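Local structure of nicotinate-nucleotide pyrophosphorylase (3L0G) at residues H125-R134 and L160-G170; S237-V245 and R266-D274. The protein probably converts quinolinate and phosphoribosyl pyrophosphate, with loss of carbon dioxide, into nicotinate mononucleotide, a step in NAD(+) biosynthesis. One frame throughout, in Å; residues are numbered along the deposited sequence.

Contacts 1 and 2 follow one another along the chain, both essentially in the C-terminal quinolinate phosphoribosyltransferase domain. Contact 1 is a buried helix pair, its centre about 5 Å from the chain centre. Contact 2 lies farther out, about 24 Å from that centre, and joins helix 238-248 to the end of helix 262-269 and the turn that follows it, outside the parallel sheet characteristic of the family's alpha/beta barrel domain. The two contact centres are about 24 Å apart and their nearest atoms about 10 Å apart, so they do not touch. Contact 1 includes a buried histidine-aspartate hydrogen bond, whereas contact 2 has no hydrogen bond between its segments and rests mainly on apolar branches.

Contact 1: residues H125-R134 and L160-G170; sequences HASGIASITR and LDKYSVCIGGG
His125 reaches down to Asp161 with the edge of its ring: NE2 donates to OD1 over 2.7 Å, in the ring plane, and on the syn side of the carboxylate but tilted out of its plane, with an N-H...O angle of 160°. The imidazole gets there because CG lies anti to the backbone N (chi1 179°). Thr154 bonds the other oxygen, OD2, so both oxygens of this buried carboxylate are engaged. Ala126 sets its methyl on the Ser164 hydroxyl, CB to OG 3.5 Å; that OG turns back to Leu160 O, bonding within its own helix. Ile129 splits its branches: CD1 lies against the Asp161 carboxylate, 3.3 Å from OD1, while CG2 packs on Val165 CG2 at 3.6 Å. At Ala130 the backbones close in, CA standing 3.3 Å from Ser164 O in a CA-H...O contact, and Gly168 CA returns a similar one to Ala130 O. Thr133 ties OG1 to Ile129 O and thereby swings CG2 across the helix end, 3.3 Å from Val165 O. Arg134 bends at chi2 and chi3, bringing its guanidinium beside Gly168 and Gly169; NH2 reaches Ile167 O through a water, and NH1 forms a salt bridge with Asp138. Gly169, with positive phi, closes a Schellman motif, and the absence of side chains from Gly168 and Gly169 gives Thr133 and Arg134 room. The axes of helix segments 125-134 and 160-167 cross at -43°, 7.4 Å apart at closest approach. Phe285 stacks edge-to-face with His125; strand 65-66 packs on helix 116-139 at Ala130, Ser131 and Arg134, while helix 70-79 packs on helix 158-167 at Leu160 and Tyr163.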
ATOM      1  N   HIS C 125     -16.806   9.604  -7.687  1.00  7.69           N
ATOM      2  CA  HIS C 125     -17.051   8.156  -7.636  1.00  6.96           C
ATOM      3  C   HIS C 125     -17.807   7.773  -6.362  1.00  7.16           C
ATOM      4  O   HIS C 125     -18.905   7.156  -6.423  1.00  6.86           O
ATOM      5  CB  HIS C 125     -15.710   7.455  -7.660  1.00  7.01           C
ATOM      6  CG  HIS C 125     -15.769   5.958  -7.593  1.00  7.85           C
ATOM      7  ND1 HIS C 125     -15.569   5.165  -8.701  1.00  6.04           N
ATOM      8  CD2 HIS C 125     -15.938   5.113  -6.546  1.00  5.59           C
ATOM      9  CE1 HIS C 125     -15.629   3.890  -8.334  1.00  6.53           C
ATOM     10  NE2 HIS C 125     -15.866   3.837  -7.037  1.00  5.99           N
ATOM     11  N   ALA C 126     -17.243   8.147  -5.205  1.00  5.84           N
ATOM     12  CA  ALA C 126     -17.835   7.775  -3.921  1.00  5.75           C
ATOM     13  C   ALA C 126     -19.250   8.333  -3.814  1.00  5.66           C
ATOM     14  O   ALA C 126     -20.144   7.628  -3.377  1.00  5.05           O
ATOM     15  CB  ALA C 126     -16.959   8.222  -2.715  1.00  4.34           C
ATOM     16  N   SER C 127     -19.459   9.594  -4.219  1.00  6.27           N
ATOM     17  CA  SER C 127     -20.782  10.197  -4.124  1.00  6.92           C
ATOM     18  C   SER C 127     -21.778   9.563  -5.115  1.00  6.97           C
ATOM     19  O   SER C 127     -22.985   9.465  -4.822  1.00  7.34           O
ATOM     20  CB  SER C 127     -20.716  11.732  -4.284  1.00  7.28           C
ATOM     21  OG  SER C 127     -20.130  12.337  -3.135  1.00  9.22           O
ATOM     22  N   GLY C 128     -21.289   9.131  -6.277  1.00  6.11           N
ATOM     23  CA  GLY C 128     -22.149   8.405  -7.222  1.00  6.45           C
ATOM     24  C   GLY C 128     -22.691   7.120  -6.623  1.00  6.65           C
ATOM     25  O   GLY C 128     -23.876   6.821  -6.725  1.00  7.25           O
ATOM     26  N   ILE C 129     -21.837   6.359  -5.962  1.00  6.95           N
ATOM     27  CA  ILE C 129     -22.299   5.136  -5.281  1.00  7.52           C
ATOM     28  C   ILE C 129     -23.258   5.426  -4.110  1.00  7.92           C
ATOM     29  O   ILE C 129     -24.320   4.834  -4.005  1.00  8.76           O
ATOM     30  CB  ILE C 129     -21.111   4.305  -4.833  1.00  7.93           C
ATOM     31  CG1 ILE C 129     -20.340   3.828  -6.076  1.00  6.02           C
ATOM     32  CG2 ILE C 129     -21.563   3.118  -3.956  1.00  4.92           C
ATOM     33  CD1 ILE C 129     -18.960   3.159  -5.766  1.00  5.77           C
ATOM     34  N   ALA C 130     -22.910   6.373  -3.255  1.00  8.34           N
ATOM     35  CA  ALA C 130     -23.749   6.687  -2.100  1.00  7.78           C
ATOM     36  C   ALA C 130     -25.113   7.162  -2.590  1.00  7.26           C
ATOM     37  O   ALA C 130     -26.119   6.773  -2.043  1.00  6.87           O
ATOM     38  CB  ALA C 130     -23.094   7.743  -1.220  1.00  6.91           C
ATOM     39  N   SER C 131     -25.137   7.969  -3.653  1.00  7.38           N
ATOM     40  CA  SER C 131     -26.389   8.501  -4.170  1.00  7.59           C
ATOM     41  C   SER C 131     -27.267   7.435  -4.844  1.00  8.00           C
ATOM     42  O   SER C 131     -28.476   7.409  -4.617  1.00  7.36           O
ATOM     43  CB  SER C 131     -26.125   9.661  -5.128  1.00  7.70           C
ATOM     44  OG  SER C 131     -25.289  10.645  -4.512  1.00  7.34           O
ATOM     45  N   ILE C 132     -26.698   6.537  -5.652  1.00  8.13           N
ATOM     46  CA  ILE C 132     -27.560   5.499  -6.269  1.00  9.19           C
ATOM     47  C   ILE C 132     -28.109   4.545  -5.169  1.00  9.30           C
ATOM     48  O   ILE C 132     -29.277   4.139  -5.189  1.00 10.33           O
ATOM     49  CB  ILE C 132     -26.873   4.753  -7.458  1.00  9.33           C
ATOM     50  CG1 ILE C 132     -27.890   3.909  -8.229  1.00 10.73           C
ATOM     51  CG2 ILE C 132     -25.753   3.855  -6.984  1.00  4.89           C
ATOM     52  CD1 ILE C 132     -29.135   4.709  -8.710  1.00 15.64           C
ATOM     53  N   THR C 133     -27.278   4.225  -4.190  1.00  9.35           N
ATOM     54  CA  THR C 133     -27.698   3.385  -3.071  1.00  9.36           C
ATOM     55  C   THR C 133     -28.873   4.014  -2.353  1.00  8.94           C
ATOM     56  O   THR C 133     -29.910   3.368  -2.124  1.00  7.89           O
ATOM     57  CB  THR C 133     -26.510   3.136  -2.079  1.00  9.45           C
ATOM     58  OG1 THR C 133     -25.463   2.435  -2.771  1.00 11.25           O
ATOM     59  CG2 THR C 133     -26.934   2.311  -0.874  1.00  7.94           C
ATOM     60  N   ARG C 134     -28.728   5.288  -2.017  1.00  9.41           N
ATOM     61  CA  ARG C 134     -29.772   6.006  -1.305  1.00  9.50           C
ATOM     62  C   ARG C 134     -31.075   5.942  -2.089  1.00  9.83           C
ATOM     63  O   ARG C 134     -32.156   5.720  -1.525  1.00 10.65           O
ATOM     64  CB  ARG C 134     -29.321   7.444  -1.027  1.00  9.41           C
ATOM     65  CG  ARG C 134     -30.350   8.359  -0.352  1.00 11.14           C
ATOM     66  CD  ARG C 134     -31.112   7.735   0.811  1.00 12.97           C
ATOM     67  NE  ARG C 134     -30.277   7.249   1.913  1.00 14.31           N
ATOM     68  CZ  ARG C 134     -30.768   6.817   3.088  1.00 17.20           C
ATOM     69  NH1 ARG C 134     -32.078   6.844   3.328  1.00 18.81           N
ATOM     70  NH2 ARG C 134     -29.956   6.382   4.051  1.00 16.64           N
ATOM     71  N   LEU C 160     -13.536   1.145  -0.584  1.00  6.97           N
ATOM     72  CA  LEU C 160     -14.218   2.442  -0.814  1.00  7.21           C
ATOM     73  C   LEU C 160     -15.660   2.252  -1.325  1.00  7.07           C
ATOM     74  O   LEU C 160     -16.569   2.995  -0.952  1.00  7.42           O
ATOM     75  CB  LEU C 160     -13.455   3.303  -1.810  1.00  7.47           C
ATOM     76  CG  LEU C 160     -14.122   4.629  -2.184  1.00  6.65           C
ATOM     77  CD1 LEU C 160     -14.419   5.473  -0.928  1.00  7.90           C
ATOM     78  CD2 LEU C 160     -13.276   5.361  -3.176  1.00  6.94           C
ATOM     79  N   ASP C 161     -15.869   1.256  -2.185  1.00  8.46           N
ATOM     80  CA  ASP C 161     -17.193   1.046  -2.808  1.00  7.82           C
ATOM     81  C   ASP C 161     -18.185   0.547  -1.767  1.00  7.74           C
ATOM     82  O   ASP C 161     -19.298   1.093  -1.628  1.00  6.66           O
ATOM     83  CB  ASP C 161     -17.101   0.113  -4.024  1.00  8.15           C
ATOM     84  CG  ASP C 161     -16.475   0.800  -5.267  1.00  8.63           C
ATOM     85  OD1 ASP C 161     -15.975   1.957  -5.169  1.00  9.88           O
ATOM     86  OD2 ASP C 161     -16.462   0.160  -6.346  1.00 11.67           O
ATOM     87  N   LYS C 162     -17.759  -0.432  -0.970  1.00  7.68           N
ATOM     88  CA  LYS C 162     -18.618  -0.938   0.088  1.00  7.93           C
ATOM     89  C   LYS C 162     -18.875   0.138   1.150  1.00  8.06           C
ATOM     90  O   LYS C 162     -19.971   0.229   1.633  1.00  7.45           O
ATOM     91  CB  LYS C 162     -18.086  -2.232   0.711  1.00  7.91           C
ATOM     92  CG  LYS C 162     -18.362  -3.465  -0.165  1.00  7.89           C
ATOM     93  CD  LYS C 162     -17.726  -4.689   0.386  1.00  6.42           C
ATOM     94  CE  LYS C 162     -18.204  -5.936  -0.336  1.00  5.73           C
ATOM     95  NZ  LYS C 162     -19.603  -6.221   0.005  1.00  5.79           N
ATOM     96  N   TYR C 163     -17.871   0.942   1.490  1.00  8.37           N
ATOM     97  CA  TYR C 163     -18.060   2.076   2.393  1.00  8.60           C
ATOM     98  C   TYR C 163     -19.130   3.071   1.876  1.00  8.32           C
ATOM     99  O   TYR C 163     -19.933   3.611   2.637  1.00  7.41           O
ATOM    100  CB  TYR C 163     -16.714   2.818   2.562  1.00  8.98           C
ATOM    101  CG  TYR C 163     -16.822   4.192   3.206  1.00  9.62           C
ATOM    102  CD1 TYR C 163     -16.943   4.338   4.590  1.00 12.17           C
ATOM    103  CD2 TYR C 163     -16.776   5.342   2.449  1.00 11.63           C
ATOM    104  CE1 TYR C 163     -17.045   5.618   5.182  1.00 12.15           C
ATOM    105  CE2 TYR C 163     -16.873   6.624   3.045  1.00 10.40           C
ATOM    106  CZ  TYR C 163     -17.009   6.749   4.392  1.00 11.52           C
ATOM    107  OH  TYR C 163     -17.110   8.026   4.935  1.00  8.91           O
ATOM    108  N   SER C 164     -19.113   3.317   0.571  1.00  7.73           N
ATOM    109  CA  SER C 164     -19.987   4.327  -0.016  1.00  6.83           C
ATOM    110  C   SER C 164     -21.440   3.814  -0.073  1.00  7.14           C
ATOM    111  O   SER C 164     -22.405   4.597   0.102  1.00  6.53           O
ATOM    112  CB  SER C 164     -19.477   4.724  -1.401  1.00  6.89           C
ATOM    113  OG  SER C 164     -18.142   5.224  -1.399  1.00  5.84           O
ATOM    114  N   VAL C 165     -21.604   2.502  -0.284  1.00  6.48           N
ATOM    115  CA  VAL C 165     -22.923   1.854  -0.147  1.00  6.29           C
ATOM    116  C   VAL C 165     -23.484   2.007   1.283  1.00  7.59           C
ATOM    117  O   VAL C 165     -24.645   2.360   1.453  1.00  8.35           O
ATOM    118  CB  VAL C 165     -22.886   0.364  -0.560  1.00  6.30           C
ATOM    119  CG1 VAL C 165     -24.185  -0.359  -0.111  1.00  4.06           C
ATOM    120  CG2 VAL C 165     -22.671   0.251  -2.087  1.00  4.32           C
ATOM    121  N   CYS C 166     -22.653   1.788   2.303  1.00  7.59           N
ATOM    122  CA  CYS C 166     -23.050   2.054   3.681  1.00  8.00           C
ATOM    123  C   CYS C 166     -23.366   3.541   3.941  1.00  7.52           C
ATOM    124  O   CYS C 166     -24.369   3.845   4.562  1.00  6.61           O
ATOM    125  CB  CYS C 166     -22.030   1.468   4.691  1.00  8.74           C
ATOM    126  SG  CYS C 166     -21.959  -0.421   4.552  1.00 13.38           S
ATOM    127  N   ILE C 167     -22.552   4.458   3.426  1.00  7.25           N
ATOM    128  CA  ILE C 167     -22.884   5.882   3.527  1.00  7.23           C
ATOM    129  C   ILE C 167     -24.268   6.152   2.968  1.00  7.61           C
ATOM    130  O   ILE C 167     -24.998   6.956   3.543  1.00  7.79           O
ATOM    131  CB  ILE C 167     -21.838   6.822   2.855  1.00  6.57           C
ATOM    132  CG1 ILE C 167     -20.497   6.706   3.572  1.00  5.78           C
ATOM    133  CG2 ILE C 167     -22.318   8.312   2.872  1.00  5.82           C
ATOM    134  CD1 ILE C 167     -20.569   6.869   5.135  1.00  7.40           C
ATOM    135  N   GLY C 168     -24.637   5.450   1.894  1.00  8.05           N
ATOM    136  CA  GLY C 168     -25.941   5.615   1.231  1.00  8.34           C
ATOM    137  C   GLY C 168     -27.149   4.930   1.863  1.00  9.08           C
ATOM    138  O   GLY C 168     -28.285   5.079   1.357  1.00  9.42           O
ATOM    139  N   GLY C 169     -26.929   4.210   2.971  1.00  9.03           N
ATOM    140  CA  GLY C 169     -27.992   3.552   3.737  1.00  8.36           C
ATOM    141  C   GLY C 169     -28.022   2.044   3.526  1.00  8.25           C
ATOM    142  O   GLY C 169     -28.904   1.371   4.038  1.00  8.04           O
ATOM    143  N   GLY C 170     -27.067   1.518   2.761  1.00  8.57           N
ATOM    144  CA  GLY C 170     -26.967   0.086   2.485  1.00  8.33           C
ATOM    145  C   GLY C 170     -26.105  -0.676   3.491  1.00  8.80           C
ATOM    146  O   GLY C 170     -25.629  -0.113   4.486  1.00  8.03           O
TER
HETATM  147  O   HOH W   1     -27.705   7.725   3.175  1.00 10.16           O

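Contact 2: residues S237-V245 and R266-D274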
ATOM      1  N   SER C 237     -37.377 -14.987 -11.149  1.00 16.82           N
ATOM      2  CA  SER C 237     -38.491 -14.131 -11.487  1.00 16.03           C
ATOM      3  C   SER C 237     -39.218 -13.740 -10.215  1.00 15.38           C
ATOM      4  O   SER C 237     -39.085 -14.400  -9.184  1.00 14.62           O
ATOM      5  CB  SER C 237     -39.448 -14.893 -12.394  1.00 16.07           C
ATOM      6  OG  SER C 237     -39.951 -16.031 -11.716  1.00 14.18           O
ATOM      7  N   ILE C 238     -40.034 -12.704 -10.290  1.00 15.09           N
ATOM      8  CA  ILE C 238     -40.836 -12.341  -9.133  1.00 15.27           C
ATOM      9  C   ILE C 238     -41.680 -13.542  -8.664  1.00 14.91           C
ATOM     10  O   ILE C 238     -41.813 -13.785  -7.463  1.00 13.75           O
ATOM     11  CB  ILE C 238     -41.688 -11.081  -9.403  1.00 15.74           C
ATOM     12  CG1 ILE C 238     -42.186 -10.496  -8.084  1.00 17.58           C
ATOM     13  CG2 ILE C 238     -42.831 -11.351 -10.374  1.00 15.49           C
ATOM     14  CD1 ILE C 238     -41.055  -9.848  -7.307  1.00 16.99           C
ATOM     15  N   SER C 239     -42.218 -14.311  -9.610  1.00 14.50           N
ATOM     16  CA  SER C 239     -43.029 -15.488  -9.270  1.00 15.18           C
ATOM     17  C   SER C 239     -42.244 -16.533  -8.444  1.00 14.66           C
ATOM     18  O   SER C 239     -42.736 -17.029  -7.407  1.00 13.97           O
ATOM     19  CB  SER C 239     -43.671 -16.085 -10.555  1.00 15.43           C
ATOM     20  OG  SER C 239     -43.685 -17.504 -10.562  1.00 17.60           O
ATOM     21  N   GLU C 240     -41.031 -16.857  -8.884  1.00 14.15           N
ATOM     22  CA  GLU C 240     -40.171 -17.774  -8.122  1.00 14.45           C
ATOM     23  C   GLU C 240     -39.770 -17.195  -6.767  1.00 13.29           C
ATOM     24  O   GLU C 240     -39.648 -17.938  -5.798  1.00 13.05           O
ATOM     25  CB  GLU C 240     -38.885 -18.115  -8.860  1.00 14.84           C
ATOM     26  CG  GLU C 240     -38.997 -19.242  -9.842  1.00 18.39           C
ATOM     27  CD  GLU C 240     -37.751 -19.371 -10.694  1.00 20.23           C
ATOM     28  OE1 GLU C 240     -37.389 -18.401 -11.388  1.00 23.51           O
ATOM     29  OE2 GLU C 240     -37.119 -20.436 -10.648  1.00 25.37           O
ATOM     30  N   ILE C 241     -39.543 -15.886  -6.712  1.00 12.15           N
ATOM     31  CA  ILE C 241     -39.164 -15.261  -5.463  1.00 11.73           C
ATOM     32  C   ILE C 241     -40.319 -15.434  -4.478  1.00 11.91           C
ATOM     33  O   ILE C 241     -40.106 -15.807  -3.322  1.00 10.67           O
ATOM     34  CB  ILE C 241     -38.766 -13.784  -5.643  1.00 11.25           C
ATOM     35  CG1 ILE C 241     -37.451 -13.688  -6.416  1.00 10.46           C
ATOM     36  CG2 ILE C 241     -38.605 -13.082  -4.258  1.00 11.09           C
ATOM     37  CD1 ILE C 241     -37.182 -12.315  -7.009  1.00  8.50           C
ATOM     38  N   LYS C 242     -41.541 -15.188  -4.943  1.00 12.64           N
ATOM     39  CA  LYS C 242     -42.708 -15.332  -4.073  1.00 13.23           C
ATOM     40  C   LYS C 242     -42.858 -16.779  -3.631  1.00 12.54           C
ATOM     41  O   LYS C 242     -43.186 -17.036  -2.495  1.00 11.81           O
ATOM     42  CB  LYS C 242     -43.990 -14.838  -4.741  1.00 13.56           C
ATOM     43  CG  LYS C 242     -44.084 -13.304  -4.832  1.00 15.88           C
ATOM     44  CD  LYS C 242     -45.368 -12.871  -5.601  1.00 17.82           C
ATOM     45  CE  LYS C 242     -45.540 -11.331  -5.606  1.00 18.95           C
ATOM     46  NZ  LYS C 242     -46.821 -10.908  -6.293  1.00 22.03           N
ATOM     47  N   LYS C 243     -42.572 -17.730  -4.514  1.00 12.67           N
ATOM     48  CA  LYS C 243     -42.651 -19.142  -4.119  1.00 13.36           C
ATOM     49  C   LYS C 243     -41.603 -19.480  -3.077  1.00 12.68           C
ATOM     50  O   LYS C 243     -41.864 -20.274  -2.178  1.00 12.19           O
ATOM     51  CB  LYS C 243     -42.503 -20.048  -5.340  1.00 14.59           C
ATOM     52  CG  LYS C 243     -42.513 -21.522  -5.077  1.00 17.60           C
ATOM     53  CD  LYS C 243     -43.921 -22.010  -4.942  1.00 24.21           C
ATOM     54  CE  LYS C 243     -44.000 -23.422  -4.334  1.00 25.79           C
ATOM     55  NZ  LYS C 243     -45.403 -23.904  -4.413  1.00 25.37           N
ATOM     56  N   ALA C 244     -40.405 -18.906  -3.216  1.00 12.28           N
ATOM     57  CA  ALA C 244     -39.323 -19.184  -2.292  1.00 12.54           C
ATOM     58  C   ALA C 244     -39.667 -18.678  -0.903  1.00 12.31           C
ATOM     59  O   ALA C 244     -39.512 -19.399   0.064  1.00 12.77           O
ATOM     60  CB  ALA C 244     -38.007 -18.559  -2.780  1.00 12.10           C
ATOM     61  N   VAL C 245     -40.150 -17.442  -0.812  1.00 12.59           N
ATOM     62  CA  VAL C 245     -40.521 -16.846   0.468  1.00 12.29           C
ATOM     63  C   VAL C 245     -41.497 -17.774   1.186  1.00 13.07           C
ATOM     64  O   VAL C 245     -41.348 -18.037   2.380  1.00 12.84           O
ATOM     65  CB  VAL C 245     -41.156 -15.446   0.302  1.00 11.81           C
ATOM     66  CG1 VAL C 245     -41.756 -14.950   1.613  1.00 11.26           C
ATOM     67  CG2 VAL C 245     -40.129 -14.432  -0.225  1.00 11.50           C
ATOM     68  N   ARG C 266     -39.004  -2.099  -5.507  1.00 14.91           N
ATOM     69  CA  ARG C 266     -40.084  -2.123  -4.508  1.00 14.84           C
ATOM     70  C   ARG C 266     -40.920  -3.385  -4.599  1.00 14.74           C
ATOM     71  O   ARG C 266     -41.231  -3.992  -3.593  1.00 14.29           O
ATOM     72  CB  ARG C 266     -40.997  -0.896  -4.579  1.00 14.78           C
ATOM     73  CG  ARG C 266     -41.916  -0.799  -3.379  1.00 13.96           C
ATOM     74  CD  ARG C 266     -42.646   0.567  -3.266  1.00 14.74           C
ATOM     75  NE  ARG C 266     -43.380   0.613  -1.995  1.00 15.08           N
ATOM     76  CZ  ARG C 266     -42.827   0.882  -0.810  1.00 14.91           C
ATOM     77  NH1 ARG C 266     -43.566   0.863   0.294  1.00 12.65           N
ATOM     78  NH2 ARG C 266     -41.529   1.143  -0.705  1.00 14.20           N
ATOM     79  N   ASN C 267     -41.273  -3.778  -5.814  1.00 15.51           N
ATOM     80  CA  ASN C 267     -42.038  -5.008  -6.017  1.00 16.05           C
ATOM     81  C   ASN C 267     -41.338  -6.211  -5.407  1.00 14.72           C
ATOM     82  O   ASN C 267     -41.978  -7.050  -4.779  1.00 14.05           O
ATOM     83  CB  ASN C 267     -42.255  -5.283  -7.508  1.00 16.98           C
ATOM     84  CG  ASN C 267     -43.269  -4.360  -8.140  1.00 20.02           C
ATOM     85  OD1 ASN C 267     -43.132  -4.008  -9.322  1.00 25.09           O
ATOM     86  ND2 ASN C 267     -44.298  -3.965  -7.376  1.00 20.07           N
ATOM     87  N   ILE C 268     -40.025  -6.288  -5.603  1.00 13.36           N
ATOM     88  CA  ILE C 268     -39.231  -7.361  -5.016  1.00 12.92           C
ATOM     89  C   ILE C 268     -39.288  -7.243  -3.493  1.00 12.91           C
ATOM     90  O   ILE C 268     -39.474  -8.253  -2.807  1.00 11.78           O
ATOM     91  CB  ILE C 268     -37.786  -7.368  -5.546  1.00 13.57           C
ATOM     92  CG1 ILE C 268     -37.799  -7.724  -7.049  1.00 14.64           C
ATOM     93  CG2 ILE C 268     -36.899  -8.358  -4.745  1.00 14.18           C
ATOM     94  CD1 ILE C 268     -36.457  -7.723  -7.690  1.00 15.47           C
ATOM     95  N   ALA C 269     -39.186  -6.017  -2.966  1.00 12.52           N
ATOM     96  CA  ALA C 269     -39.142  -5.822  -1.514  1.00 13.35           C
ATOM     97  C   ALA C 269     -40.427  -6.288  -0.822  1.00 13.59           C
ATOM     98  O   ALA C 269     -40.367  -6.806   0.273  1.00 14.56           O
ATOM     99  CB  ALA C 269     -38.823  -4.374  -1.150  1.00 12.10           C
ATOM    100  N   LEU C 270     -41.573  -6.105  -1.472  1.00 14.55           N
ATOM    101  CA  LEU C 270     -42.873  -6.454  -0.875  1.00 14.85           C
ATOM    102  C   LEU C 270     -43.161  -7.962  -0.834  1.00 14.64           C
ATOM    103  O   LEU C 270     -44.149  -8.361  -0.233  1.00 15.04           O
ATOM    104  CB  LEU C 270     -44.022  -5.751  -1.609  1.00 14.86           C
ATOM    105  CG  LEU C 270     -44.029  -4.223  -1.608  1.00 15.46           C
ATOM    106  CD1 LEU C 270     -45.043  -3.732  -2.647  1.00 16.27           C
ATOM    107  CD2 LEU C 270     -44.328  -3.677  -0.213  1.00 15.71           C
ATOM    108  N   THR C 271     -42.333  -8.781  -1.494  1.00 14.68           N
ATOM    109  CA  THR C 271     -42.476 -10.238  -1.449  1.00 14.01           C
ATOM    110  C   THR C 271     -42.182 -10.770  -0.040  1.00 14.48           C
ATOM    111  O   THR C 271     -42.693 -11.818   0.334  1.00 14.87           O
ATOM    112  CB  THR C 271     -41.531 -10.970  -2.449  1.00 14.49           C
ATOM    113  OG1 THR C 271     -40.166 -10.723  -2.095  1.00 12.95           O
ATOM    114  CG2 THR C 271     -41.782 -10.533  -3.888  1.00 12.67           C
ATOM    115  N   GLY C 272     -41.378 -10.043   0.744  1.00 13.73           N
ATOM    116  CA  GLY C 272     -41.028 -10.468   2.125  1.00 12.88           C
ATOM    117  C   GLY C 272     -39.612 -11.048   2.292  1.00 11.97           C
ATOM    118  O   GLY C 272     -39.301 -11.717   3.297  1.00 11.10           O
ATOM    119  N   VAL C 273     -38.752 -10.792   1.309  1.00 10.70           N
ATOM    120  CA  VAL C 273     -37.339 -11.128   1.427  1.00  9.59           C
ATOM    121  C   VAL C 273     -36.687 -10.172   2.457  1.00  9.94           C
ATOM    122  O   VAL C 273     -37.275  -9.152   2.807  1.00 11.06           O
ATOM    123  CB  VAL C 273     -36.660 -11.091   0.034  1.00  9.88           C
ATOM    124  CG1 VAL C 273     -37.247 -12.207  -0.865  1.00  7.98           C
ATOM    125  CG2 VAL C 273     -36.779  -9.706  -0.636  1.00  7.49           C
ATOM    126  N   ASP C 274     -35.514 -10.514   2.960  1.00  9.22           N
ATOM    127  CA  ASP C 274     -34.809  -9.697   3.966  1.00 10.04           C
ATOM    128  C   ASP C 274     -33.825  -8.693   3.373  1.00 10.16           C
ATOM    129  O   ASP C 274     -33.670  -7.579   3.882  1.00 10.38           O
ATOM    130  CB  ASP C 274     -34.040 -10.608   4.924  1.00 10.14           C
ATOM    131  CG  ASP C 274     -34.954 -11.615   5.623  1.00 10.77           C
ATOM    132  OD1 ASP C 274     -35.831 -11.180   6.376  1.00 12.00           O
ATOM    133  OD2 ASP C 274     -34.820 -12.836   5.389  1.00  9.94           O
TER
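Thr271 fits its methyl between two side chains of helix 238-248, CG2 lying 3.6 Å from Ile238 CD1 and 3.7 Å from Lys242 CG. Its hydroxyl is turned back into its own chain: with chi1 at 63°, OG1 sits between the backbone N and the carbonyl carbon and donates to Ile268 O over 2.7 Å, nearly in line with the carbonyl. Ile268 O also accepts from Thr271 N; the OG1 bond holds chi1, leaving CG2 facing the helix. Ile238 CD1 continues past the methyl to Ile268, 3.9 Å from CG1. One turn on, Ile241 lays CG2 across the OG1 side of Thr271 and against Val273 CG1, crossing both side chains at about a right angle. Val245 completes the row, its CG1 3.5 Å from Thr271 O and its CG2 3.7 Å from Val273 CG1. No hydrogen bond spans the two segments; apolar branches meet across the join, while the turn Ala269-Gly272 carries the chain out of its helix through the positive phi of Gly272. Ser237 and Glu240 form a capping box at the start of the other helix. Beneath the pair runs the parallel sheet: Ile241 and Ala244 rest on strand 230-234, Val245, Ile268 and Val273 on strand 253-257, and helix 217-225 flanks Lys243 and Ala244.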